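Local structure of universal stress protein MJ0577 (Methanocaldococcus jannaschii, 1MJH) at residues E110-I115 / E144-K149. The protein binds ATP, with one manganese ion per subunit, as a homodimer of the universal stress protein family. Numbering follows the deposited sequence.
Sequences EEIVKI and ENVIKK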
ATOM      1  N   GLU B 110      -0.403  10.265 -13.771  1.00 21.75           N
ATOM      2  CA  GLU B 110      -0.954  11.608 -13.469  1.00 23.04           C
ATOM      3  C   GLU B 110      -2.438  11.607 -13.267  1.00 21.31           C
ATOM      4  O   GLU B 110      -2.939  12.252 -12.352  1.00 22.06           O
ATOM      5  CB  GLU B 110      -0.548  12.575 -14.604  1.00 24.36           C
ATOM      6  CG  GLU B 110       0.951  12.770 -14.710  1.00 25.37           C
ATOM      7  CD  GLU B 110       1.425  13.909 -15.590  1.00 37.77           C
ATOM      8  OE1 GLU B 110       0.638  14.465 -16.379  1.00 34.10           O
ATOM      9  OE2 GLU B 110       2.617  14.283 -15.524  1.00 33.67           O
ATOM     10  N   GLU B 111      -3.191  10.832 -14.086  1.00 22.52           N
ATOM     11  CA  GLU B 111      -4.620  10.774 -13.911  1.00 22.74           C
ATOM     12  C   GLU B 111      -5.027  10.057 -12.651  1.00 21.99           C
ATOM     13  O   GLU B 111      -6.040  10.399 -12.015  1.00 21.67           O
ATOM     14  CB  GLU B 111      -5.306  10.106 -15.138  1.00 22.64           C
ATOM     15  CG  GLU B 111      -5.111  10.920 -16.418  1.00 21.99           C
ATOM     16  CD  GLU B 111      -6.026  12.139 -16.405  1.00 29.40           C
ATOM     17  OE1 GLU B 111      -7.008  12.220 -15.661  1.00 28.25           O
ATOM     18  OE2 GLU B 111      -5.674  13.029 -17.208  1.00 35.75           O
ATOM     19  N   ILE B 112      -4.280   8.993 -12.257  1.00 20.57           N
ATOM     20  CA  ILE B 112      -4.644   8.311 -11.005  1.00 20.36           C
ATOM     21  C   ILE B 112      -4.511   9.252  -9.826  1.00 18.73           C
ATOM     22  O   ILE B 112      -5.374   9.325  -8.966  1.00 21.29           O
ATOM     23  CB  ILE B 112      -3.770   7.057 -10.837  1.00 21.56           C
ATOM     24  CG1 ILE B 112      -4.088   6.079 -11.982  1.00 17.97           C
ATOM     25  CG2 ILE B 112      -3.964   6.404  -9.460  1.00 19.41           C
ATOM     26  CD1 ILE B 112      -3.051   4.918 -12.074  1.00 22.22           C
ATOM     27  N   VAL B 113      -3.380  10.017  -9.830  1.00 18.96           N
ATOM     28  CA  VAL B 113      -3.173  10.957  -8.719  1.00 20.90           C
ATOM     29  C   VAL B 113      -4.249  12.044  -8.708  1.00 23.32           C
ATOM     30  O   VAL B 113      -4.782  12.366  -7.653  1.00 22.41           O
ATOM     31  CB  VAL B 113      -1.775  11.578  -8.846  1.00 21.31           C
ATOM     32  CG1 VAL B 113      -1.562  12.719  -7.843  1.00 22.59           C
ATOM     33  CG2 VAL B 113      -0.715  10.482  -8.559  1.00 20.90           C
ATOM     34  N   LYS B 114      -4.565  12.576  -9.876  1.00 24.37           N
ATOM     35  CA  LYS B 114      -5.554  13.658  -9.967  1.00 25.01           C
ATOM     36  C   LYS B 114      -6.940  13.217  -9.526  1.00 26.27           C
ATOM     37  O   LYS B 114      -7.663  13.892  -8.780  1.00 23.18           O
ATOM     38  CB  LYS B 114      -5.537  14.185 -11.406  1.00 25.14           C
ATOM     39  CG  LYS B 114      -6.729  15.028 -11.787  1.00 35.67           C
ATOM     40  CD  LYS B 114      -6.566  15.563 -13.216  1.00 41.20           C
ATOM     41  CE  LYS B 114      -7.966  15.784 -13.785  1.00 51.29           C
ATOM     42  NZ  LYS B 114      -7.938  16.209 -15.211  1.00 54.17           N
ATOM     43  N   ILE B 115      -7.361  12.042 -10.022  1.00 23.50           N
ATOM     44  CA  ILE B 115      -8.681  11.524  -9.739  1.00 22.01           C
ATOM     45  C   ILE B 115      -8.787  11.041  -8.320  1.00 25.02           C
ATOM     46  O   ILE B 115      -9.795  11.252  -7.651  1.00 21.95           O
ATOM     47  CB  ILE B 115      -9.062  10.449 -10.798  1.00 19.81           C
ATOM     48  CG1 ILE B 115      -9.337  11.146 -12.146  1.00 24.06           C
ATOM     49  CG2 ILE B 115     -10.297   9.700 -10.298  1.00 24.35           C
ATOM     50  CD1 ILE B 115      -9.502  10.169 -13.303  1.00 23.65           C
ATOM     51  N   GLU B 144       5.034   3.166  -8.709  1.00 19.96           N
ATOM     52  CA  GLU B 144       6.061   3.982  -8.043  1.00 19.21           C
ATOM     53  C   GLU B 144       5.731   5.473  -8.125  1.00 19.98           C
ATOM     54  O   GLU B 144       5.842   6.138  -7.109  1.00 20.39           O
ATOM     55  CB  GLU B 144       7.426   3.706  -8.693  1.00 19.86           C
ATOM     56  CG  GLU B 144       8.499   4.425  -7.819  1.00 24.37           C
ATOM     57  CD  GLU B 144       9.899   4.071  -8.235  1.00 32.95           C
ATOM     58  OE1 GLU B 144      10.125   3.096  -8.981  1.00 27.55           O
ATOM     59  OE2 GLU B 144      10.844   4.789  -7.800  1.00 31.02           O
ATOM     60  N   ASN B 145       5.270   5.956  -9.276  1.00 20.50           N
ATOM     61  CA  ASN B 145       4.888   7.393  -9.327  1.00 19.22           C
ATOM     62  C   ASN B 145       3.675   7.724  -8.490  1.00 20.94           C
ATOM     63  O   ASN B 145       3.601   8.817  -7.905  1.00 21.53           O
ATOM     64  CB  ASN B 145       4.547   7.742 -10.780  1.00 21.38           C
ATOM     65  CG  ASN B 145       5.707   8.156 -11.627  1.00 25.89           C
ATOM     66  OD1 ASN B 145       6.455   9.103 -11.332  1.00 28.10           O
ATOM     67  ND2 ASN B 145       5.899   7.470 -12.766  1.00 32.30           N
ATOM     68  N   VAL B 146       2.646   6.844  -8.450  1.00 18.26           N
ATOM     69  CA  VAL B 146       1.495   7.167  -7.601  1.00 19.79           C
ATOM     70  C   VAL B 146       1.858   7.181  -6.130  1.00 22.40           C
ATOM     71  O   VAL B 146       1.393   8.066  -5.379  1.00 23.33           O
ATOM     72  CB  VAL B 146       0.354   6.139  -7.851  1.00 19.96           C
ATOM     73  CG1 VAL B 146      -0.721   6.272  -6.769  1.00 19.90           C
ATOM     74  CG2 VAL B 146      -0.127   6.366  -9.294  1.00 21.12           C
ATOM     75  N   ILE B 147       2.707   6.248  -5.655  1.00 17.60           N
ATOM     76  CA  ILE B 147       3.049   6.310  -4.233  1.00 17.83           C
ATOM     77  C   ILE B 147       3.804   7.614  -3.919  1.00 20.07           C
ATOM     78  O   ILE B 147       3.606   8.201  -2.846  1.00 21.43           O
ATOM     79  CB  ILE B 147       3.940   5.091  -3.871  1.00 19.76           C
ATOM     80  CG1 ILE B 147       3.070   3.805  -3.903  1.00 20.13           C
ATOM     81  CG2 ILE B 147       4.605   5.280  -2.524  1.00 21.17           C
ATOM     82  CD1 ILE B 147       4.045   2.611  -3.905  1.00 22.84           C
ATOM     83  N   LYS B 148       4.739   7.989  -4.758  1.00 20.94           N
ATOM     84  CA  LYS B 148       5.584   9.173  -4.535  1.00 18.81           C
ATOM     85  C   LYS B 148       4.803  10.471  -4.745  1.00 22.79           C
ATOM     86  O   LYS B 148       5.192  11.450  -4.126  1.00 22.11           O
ATOM     87  CB  LYS B 148       6.766   9.180  -5.515  1.00 20.10           C
ATOM     88  CG  LYS B 148       7.747   8.048  -5.136  1.00 19.23           C
ATOM     89  CD  LYS B 148       8.992   8.025  -5.972  1.00 21.78           C
ATOM     90  CE  LYS B 148      10.046   7.104  -5.332  1.00 18.89           C
ATOM     91  NZ  LYS B 148      11.192   7.063  -6.329  1.00 23.63           N
ATOM     92  N   LYS B 149       3.779  10.430  -5.594  1.00 21.43           N
ATOM     93  CA  LYS B 149       3.157  11.768  -5.872  1.00 20.34           C
ATOM     94  C   LYS B 149       1.849  11.933  -5.168  1.00 23.19           C
ATOM     95  O   LYS B 149       1.397  13.096  -5.068  1.00 24.33           O
ATOM     96  CB  LYS B 149       3.068  11.933  -7.390  1.00 27.52           C
ATOM     97  CG  LYS B 149       4.405  12.201  -8.095  1.00 30.17           C
ATOM     98  CD  LYS B 149       4.272  12.115  -9.607  1.00 34.53           C
ATOM     99  CE  LYS B 149       5.609  12.076 -10.322  1.00 42.44           C
ATOM    100  NZ  LYS B 149       5.436  12.296 -11.785  1.00 53.85           N
TER
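Val-146 meets both Ile-112 and Val-113 where helices 108-118 and 141-149, running in roughly the same direction, pack side by side; their short segments approach to 9.4 Å at a crossing angle of -37°. The tightly packed, buried core, Ile-112 and Val-146, is aliphatic. The methyl CG2 of Val-146 lies 3.8 Å from CG2 of Ile-112, and the two side chains cross at about a right angle. Val-113, partly exposed, leads out to the rim: it comes in over the backbone of helix 141-149, its CG2 being 4.1 Å from CA of Val-146 and 4.2 Å from that residue's CG2. With CG1 anti to the backbone N (chi1 172°), Val-113 has its methyls spread along helix 141-149, and CG1 stands 4.1 Å from the carbonyl O of Lys-149.

Toward solvent the packing gives way to a looser, polar rim. Lys-149 touches CG2 of Val-113 through CB, and the rest of its extended chain runs on toward Glu-110, bringing NZ to 5.1 Å from OE2 of Glu-110, too far for a salt bridge, although the opposite charges may attract weakly. On the flank facing the second subunit, Lys-148 and Glu-144 form a salt bridge along helix 141-149.

Ile-112 also touches the bound ATP, so the buried end of this interface is continuous with the binding site. In the Rossmann-like alpha/beta fold of the HUP clan, both helices pack on the parallel sheet, Ile-112 resting on Leu-9 and Pro-11 of strand 7-11 and Leu-39 of strand 35-43, and Val-146 on Val-154 of strand 154-157, outermost of this chain's sheet.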